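Local coordinates for protein Abbfa_003403 (Acinetobacter baumannii, PDB 4ZXH) that acts as a four-domain nonribosomal peptide synthetase, its condensation, adenylation, carrier and thioesterase domains probably joining amino acids and releasing the product, at residues L71-P76 / I82-W87; Y28-E33 / F119-P124; G177-Q182 / E287-N292; E59-V64 / P125-H130. All blocks are in the same frame, centred on the assembly; numbering follows the deposited sequence.

Interaction 1 (L71-P76 / I82-W87)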
# COMPACT_ATOMS: atom_id res chain seq x y z
N LEU A 71 -19.57 -26.31 21.59
CA LEU A 71 -19.17 -25.36 22.61
C LEU A 71 -17.89 -25.74 23.35
O LEU A 71 -17.37 -24.94 24.12
CB LEU A 71 -20.31 -25.17 23.61
CG LEU A 71 -21.53 -24.40 23.10
CD1 LEU A 71 -22.58 -24.24 24.16
CD2 LEU A 71 -21.11 -23.03 22.59
N ARG A 72 -17.38 -26.94 23.11
CA ARG A 72 -16.15 -27.42 23.75
C ARG A 72 -15.01 -27.58 22.72
O ARG A 72 -14.09 -28.37 22.90
CB ARG A 72 -16.42 -28.74 24.49
CG ARG A 72 -17.56 -28.66 25.53
CD ARG A 72 -17.79 -29.93 26.38
NE ARG A 72 -17.96 -31.17 25.60
CZ ARG A 72 -19.13 -31.67 25.21
NH1 ARG A 72 -20.26 -31.05 25.52
NH2 ARG A 72 -19.17 -32.79 24.51
N VAL A 73 -15.07 -26.81 21.64
CA VAL A 73 -14.10 -26.91 20.54
C VAL A 73 -12.94 -25.90 20.65
O VAL A 73 -13.11 -24.79 21.12
CB VAL A 73 -14.84 -26.71 19.19
CG1 VAL A 73 -13.91 -26.26 18.08
CG2 VAL A 73 -15.57 -27.98 18.80
N SER A 74 -11.75 -26.33 20.23
CA SER A 74 -10.62 -25.43 19.96
C SER A 74 -10.10 -25.75 18.55
O SER A 74 -10.43 -26.80 18.00
CB SER A 74 -9.52 -25.57 21.02
OG SER A 74 -8.64 -26.67 20.79
N MET A 75 -9.32 -24.84 17.96
CA MET A 75 -8.89 -25.01 16.56
C MET A 75 -7.39 -24.80 16.41
O MET A 75 -6.94 -23.79 15.88
CB MET A 75 -9.65 -24.04 15.64
CG MET A 75 -11.17 -24.24 15.62
SD MET A 75 -12.08 -23.00 14.67
CE MET A 75 -13.73 -23.28 15.26
N PRO A 76 -6.60 -25.78 16.84
CA PRO A 76 -5.15 -25.67 16.81
C PRO A 76 -4.59 -26.00 15.44
O PRO A 76 -5.29 -26.63 14.63
CB PRO A 76 -4.71 -26.71 17.83
CG PRO A 76 -5.74 -27.80 17.65
CD PRO A 76 -7.04 -27.11 17.31
N ILE A 82 -5.04 -27.59 9.81
CA ILE A 82 -5.83 -27.07 10.91
C ILE A 82 -6.87 -28.09 11.36
O ILE A 82 -7.52 -28.73 10.54
CB ILE A 82 -6.52 -25.77 10.49
CG1 ILE A 82 -5.49 -24.82 9.87
CG2 ILE A 82 -7.20 -25.09 11.68
CD1 ILE A 82 -6.08 -23.70 9.00
N GLU A 83 -7.00 -28.25 12.68
CA GLU A 83 -7.95 -29.22 13.24
C GLU A 83 -9.02 -28.56 14.13
O GLU A 83 -8.85 -27.44 14.59
CB GLU A 83 -7.19 -30.28 14.05
CG GLU A 83 -6.55 -31.39 13.23
CD GLU A 83 -5.83 -32.43 14.10
OE1 GLU A 83 -5.25 -32.02 15.13
OE2 GLU A 83 -5.88 -33.64 13.76
N GLN A 84 -10.12 -29.27 14.34
CA GLN A 84 -11.08 -28.98 15.42
C GLN A 84 -10.97 -30.07 16.46
O GLN A 84 -11.09 -31.26 16.14
CB GLN A 84 -12.52 -28.96 14.92
CG GLN A 84 -12.91 -27.75 14.13
CD GLN A 84 -14.36 -27.81 13.70
OE1 GLN A 84 -15.16 -26.96 14.08
NE2 GLN A 84 -14.71 -28.80 12.89
N LEU A 85 -10.75 -29.69 17.71
CA LEU A 85 -10.76 -30.67 18.78
C LEU A 85 -12.03 -30.50 19.64
O LEU A 85 -12.36 -29.38 20.05
CB LEU A 85 -9.52 -30.53 19.65
CG LEU A 85 -8.13 -30.50 19.02
CD1 LEU A 85 -7.06 -30.50 20.10
CD2 LEU A 85 -7.91 -31.65 18.03
N ILE A 86 -12.73 -31.60 19.90
CA ILE A 86 -13.80 -31.58 20.90
C ILE A 86 -13.25 -32.03 22.26
O ILE A 86 -12.93 -33.19 22.46
CB ILE A 86 -14.98 -32.49 20.52
CG1 ILE A 86 -15.71 -31.95 19.28
CG2 ILE A 86 -15.96 -32.57 21.66
CD1 ILE A 86 -16.65 -32.95 18.65
N TRP A 87 -13.11 -31.08 23.18
CA TRP A 87 -12.67 -31.37 24.54
C TRP A 87 -13.81 -31.96 25.37
O TRP A 87 -14.95 -31.58 25.19
CB TRP A 87 -12.15 -30.10 25.21
CG TRP A 87 -10.95 -29.54 24.56
CD1 TRP A 87 -10.92 -28.66 23.52
CD2 TRP A 87 -9.59 -29.83 24.88
NE1 TRP A 87 -9.62 -28.38 23.18
CE2 TRP A 87 -8.78 -29.09 24.00
CE3 TRP A 87 -8.97 -30.65 25.83
CZ2 TRP A 87 -7.40 -29.13 24.04
CZ3 TRP A 87 -7.59 -30.69 25.87
CH2 TRP A 87 -6.82 -29.94 24.98
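R72 and W87 hold the open end of a beta hairpin, strands 73-78 and 81-87 of the condensation domain, through two bonds of opposite direction. W87 N gives its hydrogen to R72 O (2.9 Å), and R72 answers from its side chain, NE reaching W87 O at 3.1 Å. The arginine chain folds back at chi3 (-52°), so that CB, CD and NE all lie round this carbonyl oxygen, which sits at the edge of the guanidinium and in its plane; NH1 goes on to M65 O of helix 56-67. V73 forms an antiparallel non-hydrogen-bonded pair with I86, and its CG2 leans across I86 CG1 (4.0 Å) on the face packed by F180 and V181 of helix 179-187. S74 and L85 make the next, hydrogen-bonded pair: S74 N to L85 O is 3.1 Å and L85 N to S74 O is 2.9 Å. On this face, opposite V73, the hydroxyl of S74 stands between its own backbone N and carbonyl carbon (chi1 82°), where it meets the indole of W87 in the ring plane; W87 NE1 donates to S74 OG at 3.1 Å along a nearly straight line (172°). M75 lies alongside Q84, their methylene groups touching, while the Q84 amide bonds to A18 and Q23. P76 lays CG against L85 CG (3.9 Å), and its backbone O accepts from E83 N at 3.1 Å, the N-H pointing almost directly at the oxygen.

Interaction 2 (Y28-E33 / F119-P124). With PNS (4'-phosphopantetheine), chain B.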
# COMPACT_ATOMS: atom_id res chain seq x y z
N TYR A 28 -7.99 -18.20 9.42
CA TYR A 28 -6.77 -17.62 8.87
C TYR A 28 -6.62 -16.14 9.22
O TYR A 28 -5.55 -15.70 9.66
CB TYR A 28 -6.74 -17.81 7.36
CG TYR A 28 -5.48 -17.31 6.70
CD1 TYR A 28 -4.29 -18.02 6.78
CD2 TYR A 28 -5.49 -16.13 5.98
CE1 TYR A 28 -3.13 -17.56 6.17
CE2 TYR A 28 -4.34 -15.66 5.38
CZ TYR A 28 -3.16 -16.37 5.47
OH TYR A 28 -2.02 -15.89 4.84
N ILE A 29 -7.68 -15.37 9.03
CA ILE A 29 -7.63 -13.94 9.29
C ILE A 29 -7.26 -13.68 10.76
O ILE A 29 -6.46 -12.79 11.06
CB ILE A 29 -8.96 -13.25 8.91
CG1 ILE A 29 -9.16 -13.38 7.40
CG2 ILE A 29 -8.96 -11.79 9.29
CD1 ILE A 29 -10.43 -12.80 6.88
N GLN A 30 -7.81 -14.48 11.68
CA GLN A 30 -7.48 -14.32 13.10
C GLN A 30 -6.03 -14.66 13.44
O GLN A 30 -5.46 -14.02 14.32
CB GLN A 30 -8.41 -15.17 13.97
CG GLN A 30 -8.45 -14.70 15.42
CD GLN A 30 -9.03 -13.30 15.55
OE1 GLN A 30 -10.17 -13.06 15.18
NE2 GLN A 30 -8.25 -12.38 16.08
N ARG A 31 -5.44 -15.65 12.77
CA ARG A 31 -3.99 -15.90 12.93
C ARG A 31 -3.18 -14.76 12.32
O ARG A 31 -2.16 -14.35 12.85
CB ARG A 31 -3.54 -17.23 12.30
CG ARG A 31 -3.77 -18.41 13.20
CD ARG A 31 -3.02 -18.26 14.51
NE ARG A 31 -1.76 -18.99 14.48
CZ ARG A 31 -1.63 -20.25 14.89
NH1 ARG A 31 -2.70 -20.88 15.36
NH2 ARG A 31 -0.46 -20.87 14.84
N LEU A 32 -3.65 -14.28 11.18
CA LEU A 32 -2.93 -13.27 10.44
C LEU A 32 -2.82 -11.98 11.25
O LEU A 32 -1.77 -11.35 11.30
CB LEU A 32 -3.61 -13.02 9.11
CG LEU A 32 -2.82 -12.28 8.06
CD1 LEU A 32 -1.57 -13.09 7.71
CD2 LEU A 32 -3.71 -12.09 6.86
N GLU A 33 -3.91 -11.60 11.91
CA GLU A 33 -3.90 -10.40 12.74
C GLU A 33 -4.50 -10.73 14.12
O GLU A 33 -5.70 -10.65 14.30
CB GLU A 33 -4.67 -9.27 12.05
CG GLU A 33 -4.72 -7.99 12.84
CD GLU A 33 -3.39 -7.67 13.50
OE1 GLU A 33 -2.41 -7.38 12.77
OE2 GLU A 33 -3.33 -7.75 14.74
N PHE A 119 -9.84 -13.40 20.53
CA PHE A 119 -9.72 -14.81 20.88
C PHE A 119 -8.44 -15.42 20.32
O PHE A 119 -7.97 -15.01 19.27
CB PHE A 119 -10.92 -15.61 20.35
CG PHE A 119 -12.23 -15.31 21.03
CD1 PHE A 119 -12.69 -16.12 22.07
CD2 PHE A 119 -13.03 -14.27 20.60
CE1 PHE A 119 -13.89 -15.86 22.69
CE2 PHE A 119 -14.24 -14.00 21.21
CZ PHE A 119 -14.67 -14.80 22.26
N ASP A 120 -7.89 -16.40 21.03
CA ASP A 120 -6.90 -17.31 20.48
C ASP A 120 -7.63 -18.59 20.10
O ASP A 120 -8.06 -19.36 20.97
CB ASP A 120 -5.81 -17.59 21.51
CG ASP A 120 -4.68 -18.47 20.97
OD1 ASP A 120 -4.84 -19.15 19.92
OD2 ASP A 120 -3.60 -18.46 21.60
N LEU A 121 -7.80 -18.82 18.81
CA LEU A 121 -8.68 -19.89 18.38
C LEU A 121 -8.10 -21.27 18.71
O LEU A 121 -8.80 -22.27 18.61
CB LEU A 121 -8.98 -19.78 16.89
CG LEU A 121 -9.70 -18.50 16.47
CD1 LEU A 121 -10.00 -18.52 14.99
CD2 LEU A 121 -10.96 -18.29 17.28
N THR A 122 -6.84 -21.32 19.11
CA THR A 122 -6.21 -22.61 19.41
C THR A 122 -6.43 -23.05 20.87
O THR A 122 -6.12 -24.19 21.24
CB THR A 122 -4.72 -22.56 19.13
OG1 THR A 122 -4.06 -21.90 20.22
CG2 THR A 122 -4.47 -21.77 17.87
N GLN A 123 -6.97 -22.15 21.68
CA GLN A 123 -7.18 -22.39 23.09
C GLN A 123 -8.66 -22.18 23.44
O GLN A 123 -9.19 -21.08 23.26
CB GLN A 123 -6.28 -21.45 23.92
CG GLN A 123 -5.71 -22.04 25.22
CD GLN A 123 -4.92 -23.33 25.02
OE1 GLN A 123 -5.04 -24.28 25.80
NE2 GLN A 123 -4.08 -23.36 23.98
N PRO A 124 -9.34 -23.24 23.95
CA PRO A 124 -10.76 -23.19 24.29
C PRO A 124 -10.99 -22.45 25.59
O PRO A 124 -10.09 -22.46 26.41
CB PRO A 124 -11.14 -24.66 24.43
CG PRO A 124 -9.90 -25.28 24.93
CD PRO A 124 -8.75 -24.53 24.32
O23 PNS B . -5.00 -15.12 0.76
P24 PNS B . -5.43 -16.54 1.01
O25 PNS B . -5.22 -17.55 -0.08
O27 PNS B . -7.01 -16.46 1.33
C28 PNS B . -7.49 -15.60 2.36
C29 PNS B . -9.00 -15.78 2.47
C30 PNS B . -9.22 -17.27 2.75
C31 PNS B . -9.66 -15.37 1.15
C32 PNS B . -9.54 -14.88 3.59
O33 PNS B . -8.93 -13.59 3.43
C34 PNS B . -11.05 -14.81 3.55
O35 PNS B . -11.76 -15.81 3.70
N36 PNS B . -11.62 -13.63 3.35
C37 PNS B . -13.07 -13.46 3.29
C38 PNS B . -13.46 -12.50 4.41
C39 PNS B . -14.83 -12.86 4.92
O40 PNS B . -15.17 -14.03 5.01
N41 PNS B . -15.57 -11.81 5.24
C42 PNS B . -16.92 -11.81 5.76
C43 PNS B . -17.31 -10.35 5.59
S44 PNS B . -18.25 -10.23 4.07
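Behind the helix that borders the 4'-phosphopantetheine site, Q30 and R31 rest on the loop residues L121 and T122. I29, on another side of the same helix 21-32, brings CD1 within 3.8 Å of N36 of the cofactor arm. Q30 has the largest share of the contact, made through its methylenes: CB touches L121 CD1 at 3.8 Å, the two side chains crossing at about a right angle, and CG lies 3.9 Å from F119 O. A bend at chi2 (64°) carries the amide away from L121 to two bonds of its own, OE1 with H146 NE2 and NE2 with C36 O. H146 is the first histidine of the HHxxxD signature of condensation domains, and L121 packs on it as well, so the loop and the helix share this neighbour. The loop is shaped by a type I beta turn from D120 to Q123 that doubles as an Asx turn: D120 OD1 accepts from T122 N at 3.1 Å and from T122 OG1 at 2.9 Å, both from the same face of the carboxylate and above its plane. With OG1 drawn to D120, the methyl CG2 of T122 is left facing R31, whose NH1 approaches to 3.2 Å. R31 NH1 and D120 OD1 stay 5.3 Å apart, too far for a salt bridge, though their charges may still attract. Y28, pointing away from the loop, touches S1008 and V1012 of the carrier-region helix 1008-1022; R31, besides T122, touches K1019 of that helix.

Interaction 3 (G177-Q182 / E287-N292)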
# COMPACT_ATOMS: atom_id res chain seq x y z
N GLY A 177 -25.74 -30.20 17.91
CA GLY A 177 -24.46 -29.57 18.20
C GLY A 177 -23.29 -30.50 17.89
O GLY A 177 -22.19 -30.25 18.37
N ILE A 178 -23.54 -31.55 17.10
CA ILE A 178 -22.50 -32.51 16.71
C ILE A 178 -22.38 -32.72 15.17
O ILE A 178 -21.39 -33.28 14.68
CB ILE A 178 -22.73 -33.89 17.39
CG1 ILE A 178 -21.49 -34.78 17.28
CG2 ILE A 178 -23.92 -34.57 16.79
CD1 ILE A 178 -20.20 -34.16 17.84
N GLU A 179 -23.36 -32.24 14.41
CA GLU A 179 -23.36 -32.45 12.97
C GLU A 179 -22.22 -31.71 12.24
O GLU A 179 -21.72 -32.19 11.23
CB GLU A 179 -24.71 -32.05 12.38
CG GLU A 179 -24.80 -32.21 10.85
CD GLU A 179 -24.93 -33.66 10.40
OE1 GLU A 179 -25.28 -34.54 11.23
OE2 GLU A 179 -24.69 -33.92 9.19
N PHE A 180 -21.82 -30.54 12.74
CA PHE A 180 -20.77 -29.72 12.09
C PHE A 180 -19.52 -30.53 11.76
O PHE A 180 -18.84 -30.29 10.77
CB PHE A 180 -20.38 -28.52 12.98
CG PHE A 180 -19.66 -28.92 14.25
CD1 PHE A 180 -20.37 -29.47 15.33
CD2 PHE A 180 -18.29 -28.74 14.37
CE1 PHE A 180 -19.71 -29.83 16.50
CE2 PHE A 180 -17.62 -29.10 15.54
CZ PHE A 180 -18.34 -29.65 16.61
N VAL A 181 -19.22 -31.48 12.62
CA VAL A 181 -18.07 -32.34 12.45
C VAL A 181 -18.23 -33.28 11.26
O VAL A 181 -17.31 -33.42 10.46
CB VAL A 181 -17.82 -33.13 13.75
CG1 VAL A 181 -17.31 -34.52 13.46
CG2 VAL A 181 -16.85 -32.34 14.64
N GLN A 182 -19.39 -33.92 11.13
CA GLN A 182 -19.62 -34.81 10.00
C GLN A 182 -19.51 -34.00 8.70
O GLN A 182 -18.84 -34.42 7.76
CB GLN A 182 -20.98 -35.50 10.10
CG GLN A 182 -21.12 -36.68 9.14
CD GLN A 182 -22.40 -37.47 9.35
OE1 GLN A 182 -23.20 -37.17 10.24
NE2 GLN A 182 -22.60 -38.50 8.53
N GLU A 287 -29.13 -28.29 2.33
CA GLU A 287 -29.65 -29.56 2.86
C GLU A 287 -30.50 -29.32 4.12
O GLU A 287 -30.04 -28.69 5.07
CB GLU A 287 -28.52 -30.54 3.16
N ARG A 288 -31.74 -29.83 4.12
CA ARG A 288 -32.66 -29.67 5.25
C ARG A 288 -32.06 -30.25 6.53
O ARG A 288 -32.35 -29.79 7.64
CB ARG A 288 -34.02 -30.33 4.94
N SER A 289 -31.21 -31.25 6.36
CA SER A 289 -30.45 -31.83 7.46
C SER A 289 -29.66 -30.81 8.31
O SER A 289 -29.35 -31.08 9.47
CB SER A 289 -29.48 -32.88 6.89
OG SER A 289 -28.44 -33.17 7.81
N LEU A 290 -29.34 -29.66 7.72
CA LEU A 290 -28.49 -28.67 8.37
C LEU A 290 -29.22 -27.51 9.03
O LEU A 290 -28.57 -26.59 9.55
CB LEU A 290 -27.50 -28.08 7.37
CG LEU A 290 -26.48 -29.04 6.79
CD1 LEU A 290 -25.72 -28.36 5.68
CD2 LEU A 290 -25.56 -29.51 7.90
N ARG A 291 -30.55 -27.53 8.99
CA ARG A 291 -31.35 -26.42 9.51
C ARG A 291 -31.25 -26.22 11.03
O ARG A 291 -31.32 -25.10 11.53
CB ARG A 291 -32.81 -26.62 9.12
CG ARG A 291 -33.02 -26.64 7.64
CD ARG A 291 -32.54 -25.35 7.04
NE ARG A 291 -32.72 -25.34 5.60
CZ ARG A 291 -33.85 -25.00 5.00
NH1 ARG A 291 -34.91 -24.65 5.73
NH2 ARG A 291 -33.93 -25.02 3.67
N ASN A 292 -31.10 -27.32 11.76
CA ASN A 292 -31.05 -27.27 13.21
C ASN A 292 -29.62 -27.37 13.75
O ASN A 292 -29.40 -27.43 14.96
CB ASN A 292 -31.90 -28.39 13.80
CG ASN A 292 -31.36 -29.78 13.47
OD1 ASN A 292 -30.74 -29.99 12.42
ND2 ASN A 292 -31.59 -30.74 14.36
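E179, in segment 177-182, and L290, in the 3-10 segment 288-290, are the nearest backbone pair here, their CA atoms 7.9 Å apart, which leaves side chains alone to bridge the gap. E179 projects straight from the backbone, CG anti to its N (chi1 179°), and its CG meets CD2 of L290 at 4.1 Å, the two chains crossing at about a right angle. A bend at chi2 (75°) then turns the carboxylate toward S289, but OE2 stops 4.1 Å from S289 OG, beyond hydrogen-bonding distance. The 3-10 segment is closed by L290 N bonding to E287 O at 2.9 Å. The more definite link lies just beside the contact, at N176: its OD1 accepts from the backbone N of both I178 and E179, and its backbone is bonded to that of N292. F180 and V181, by contrast, pack on strand 81-87, while L290 leans on F297. The contact thus joins two distant parts of the condensation-domain chain by one aliphatic touch, with the acid and hydroxyl near but not bonded, which implies that apolar contact, not a polar bond, joins these segments.

Interaction 4 (E59-V64 / P125-H130). With PX4 (1,2-dimyristoyl-sn-glycero-3-phosphocholine), chain C.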
# COMPACT_ATOMS: atom_id res chain seq x y z
N GLU A 59 -26.59 -23.93 36.54
CA GLU A 59 -27.14 -25.25 36.17
C GLU A 59 -27.41 -25.37 34.66
O GLU A 59 -27.15 -26.41 34.06
CB GLU A 59 -28.44 -25.54 36.93
CG GLU A 59 -28.35 -25.48 38.43
CD GLU A 59 -29.67 -25.87 39.11
OE1 GLU A 59 -30.64 -26.20 38.38
OE2 GLU A 59 -29.73 -25.85 40.36
N ILE A 60 -27.95 -24.31 34.08
CA ILE A 60 -28.34 -24.33 32.67
C ILE A 60 -27.10 -24.24 31.79
O ILE A 60 -26.98 -24.96 30.80
CB ILE A 60 -29.32 -23.18 32.36
CG1 ILE A 60 -30.68 -23.47 33.00
CG2 ILE A 60 -29.48 -22.99 30.86
CD1 ILE A 60 -31.55 -22.24 33.17
N LEU A 61 -26.17 -23.35 32.15
CA LEU A 61 -24.85 -23.29 31.53
C LEU A 61 -24.20 -24.67 31.40
O LEU A 61 -23.79 -25.08 30.32
CB LEU A 61 -23.92 -22.37 32.33
CG LEU A 61 -22.48 -22.35 31.81
CD1 LEU A 61 -22.45 -21.84 30.40
CD2 LEU A 61 -21.57 -21.54 32.70
N GLU A 62 -24.11 -25.39 32.52
CA GLU A 62 -23.50 -26.72 32.54
C GLU A 62 -24.23 -27.71 31.66
O GLU A 62 -23.61 -28.61 31.08
CB GLU A 62 -23.43 -27.25 33.97
CG GLU A 62 -22.22 -26.75 34.75
CD GLU A 62 -22.21 -27.19 36.21
OE1 GLU A 62 -23.27 -27.64 36.72
OE2 GLU A 62 -21.15 -27.10 36.85
N ALA A 63 -25.55 -27.56 31.56
CA ALA A 63 -26.38 -28.48 30.77
C ALA A 63 -26.20 -28.23 29.27
O ALA A 63 -26.15 -29.16 28.47
CB ALA A 63 -27.83 -28.35 31.15
N VAL A 64 -26.11 -26.95 28.92
CA VAL A 64 -25.93 -26.56 27.54
C VAL A 64 -24.56 -27.01 27.02
O VAL A 64 -24.47 -27.66 25.98
CB VAL A 64 -26.09 -25.04 27.35
CG1 VAL A 64 -25.54 -24.63 26.02
CG2 VAL A 64 -27.55 -24.66 27.42
N PRO A 125 -12.18 -21.86 25.78
CA PRO A 125 -13.32 -21.88 24.86
C PRO A 125 -13.24 -20.78 23.81
O PRO A 125 -12.49 -19.83 24.03
CB PRO A 125 -14.52 -21.67 25.79
CG PRO A 125 -13.96 -20.88 26.94
CD PRO A 125 -12.52 -21.25 27.09
N LEU A 126 -13.98 -20.89 22.71
CA LEU A 126 -14.00 -19.82 21.70
C LEU A 126 -15.25 -18.95 21.85
O LEU A 126 -15.80 -18.44 20.88
CB LEU A 126 -13.94 -20.38 20.28
CG LEU A 126 -12.86 -21.39 19.91
CD1 LEU A 126 -12.61 -21.34 18.45
CD2 LEU A 126 -11.57 -21.22 20.69
N TRP A 127 -15.67 -18.79 23.10
CA TRP A 127 -16.80 -17.93 23.42
C TRP A 127 -16.63 -17.43 24.85
O TRP A 127 -15.90 -18.04 25.63
CB TRP A 127 -18.11 -18.68 23.23
CG TRP A 127 -18.14 -20.00 23.93
CD1 TRP A 127 -17.64 -21.19 23.47
CD2 TRP A 127 -18.73 -20.28 25.20
NE1 TRP A 127 -17.87 -22.19 24.39
CE2 TRP A 127 -18.54 -21.66 25.46
CE3 TRP A 127 -19.40 -19.51 26.15
CZ2 TRP A 127 -19.00 -22.27 26.63
CZ3 TRP A 127 -19.87 -20.13 27.32
CH2 TRP A 127 -19.65 -21.49 27.55
N ARG A 128 -17.28 -16.31 25.17
CA ARG A 128 -17.22 -15.70 26.50
C ARG A 128 -18.56 -15.12 26.88
O ARG A 128 -19.38 -14.77 26.02
CB ARG A 128 -16.21 -14.58 26.55
CG ARG A 128 -14.82 -14.94 26.14
CD ARG A 128 -13.91 -13.81 26.52
NE ARG A 128 -14.27 -12.55 25.88
CZ ARG A 128 -13.62 -12.05 24.82
NH1 ARG A 128 -12.61 -12.74 24.30
NH2 ARG A 128 -13.97 -10.88 24.31
N ILE A 129 -18.78 -14.99 28.18
CA ILE A 129 -19.93 -14.29 28.70
C ILE A 129 -19.46 -13.16 29.59
O ILE A 129 -18.68 -13.39 30.52
CB ILE A 129 -20.84 -15.22 29.52
CG1 ILE A 129 -21.34 -16.36 28.64
CG2 ILE A 129 -21.99 -14.42 30.11
CD1 ILE A 129 -21.89 -17.51 29.42
N HIS A 130 -19.90 -11.94 29.30
CA HIS A 130 -19.50 -10.77 30.09
C HIS A 130 -20.70 -10.27 30.88
O HIS A 130 -21.70 -9.89 30.28
CB HIS A 130 -18.97 -9.66 29.19
CG HIS A 130 -17.66 -9.95 28.53
ND1 HIS A 130 -16.45 -9.58 29.07
CD2 HIS A 130 -17.37 -10.54 27.34
CE1 HIS A 130 -15.47 -9.94 28.26
NE2 HIS A 130 -16.00 -10.53 27.20
O1 PX4 C . -23.18 -14.10 42.14
O2 PX4 C . -24.69 -11.99 42.39
P1 PX4 C . -24.54 -13.46 42.07
O3 PX4 C . -25.61 -14.29 42.96
C1 PX4 C . -25.28 -15.01 44.15
C2 PX4 C . -26.59 -15.42 44.84
N1 PX4 C . -26.38 -16.37 45.96
C3 PX4 C . -25.16 -16.03 46.72
C4 PX4 C . -27.54 -16.30 46.86
C5 PX4 C . -26.28 -17.74 45.44
O4 PX4 C . -25.17 -13.73 40.60
C6 PX4 C . -25.66 -12.70 39.73
C7 PX4 C . -25.48 -13.17 38.29
C8 PX4 C . -24.22 -14.04 38.31
O5 PX4 C . -23.94 -14.55 37.01
C9 PX4 C . -23.35 -15.86 36.82
O6 PX4 C . -23.23 -16.63 37.76
C10 PX4 C . -22.89 -16.28 35.45
C11 PX4 C . -23.87 -17.24 34.81
C12 PX4 C . -24.36 -16.67 33.48
C13 PX4 C . -24.54 -17.80 32.48
C14 PX4 C . -25.95 -17.80 31.93
C15 PX4 C . -26.21 -19.15 31.27
C16 PX4 C . -26.60 -18.94 29.82
C17 PX4 C . -26.60 -20.27 29.08
C18 PX4 C . -25.23 -20.55 28.49
C19 PX4 C . -25.20 -20.32 26.98
C20 PX4 C . -23.76 -20.09 26.52
C21 PX4 C . -23.69 -19.98 25.00
C22 PX4 C . -22.54 -19.10 24.52
O7 PX4 C . -26.61 -13.93 37.84
C23 PX4 C . -27.09 -13.52 36.52
O8 PX4 C . -26.88 -12.38 36.18
C24 PX4 C . -27.82 -14.51 35.59
C25 PX4 C . -28.30 -13.93 34.25
C26 PX4 C . -28.85 -15.01 33.30
C27 PX4 C . -29.24 -14.47 31.91
C28 PX4 C . -29.84 -15.52 30.97
C29 PX4 C . -30.22 -14.97 29.58
C30 PX4 C . -30.88 -16.01 28.67
C31 PX4 C . -30.63 -15.84 27.15
C32 PX4 C . -29.24 -16.35 26.75
C33 PX4 C . -29.03 -16.71 25.28
C34 PX4 C . -27.54 -16.73 24.91
C35 PX4 C . -27.13 -17.71 23.80
C36 PX4 C . -26.50 -16.99 22.61
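L61 of helix 56-67 reaches the sheet through a single methyl, CD1, which meets W127 and I129 of strand 127-135. With CG anti to the backbone N (chi1 175°), the side chain extends across the gap, and CD1 comes to the edge of the W127 indole, near the ring plane, 4.0 Å from CH2. The same methyl lies 4.5 Å from I129 CD1, which itself sits at the indole edge. W127 is fixed at its other end: NE1 bonds to L71 O, and CB of P125, a proline with a cis peptide bond before it, lies over one face of the ring, toward its rim. Bound 1,2-dimyristoyl-sn-glycero-3-phosphocholine runs alongside the place where helix and strand meet. One acyl chain passes L61 CD1 with C18 at 3.6 Å, ends with C22 at 3.6 Å from W127 CE3, and nearer its carbonyl touches I129 CD1 through C13 (4.1 Å). I94 of strand 94-98 packs on both L61 and I129. R128, which alternates with these residues along the strand, turns to the sheet's other face and gives NE to H130 NE2 at 3.0 Å. L61, W127 and I129 offer the lipid nothing but carbon, and W127 NE1 is already engaged; the chemistry suits a hydrocarbon chain, consistent with apolar contact alone holding this part of the lipid.

How the interactions relate
The hairpin of interaction 1 touches each of the other three contacts, with centres 12 Å from interaction 2, 16 Å from interaction 4 and 17 Å from interaction 3. M75 N probably bonds to L121 O (2.7 Å), tying the hairpin to the loop 119-124, and L71 O probably accepts from W127 NE1 (2.8 Å), tying it to the strand that lines the lipid. Interactions 2 and 4 alternate along the chain and meet where F119 makes a cation-pi contact with R128; one faces the 4'-phosphopantetheine arm, the other the phospholipid, their centres 20 Å apart. Interaction 3 reaches interaction 1 through I178, F180 and V181, but its nearest atoms stay about 8 Å from interaction 4 and about 12 Å from interaction 2.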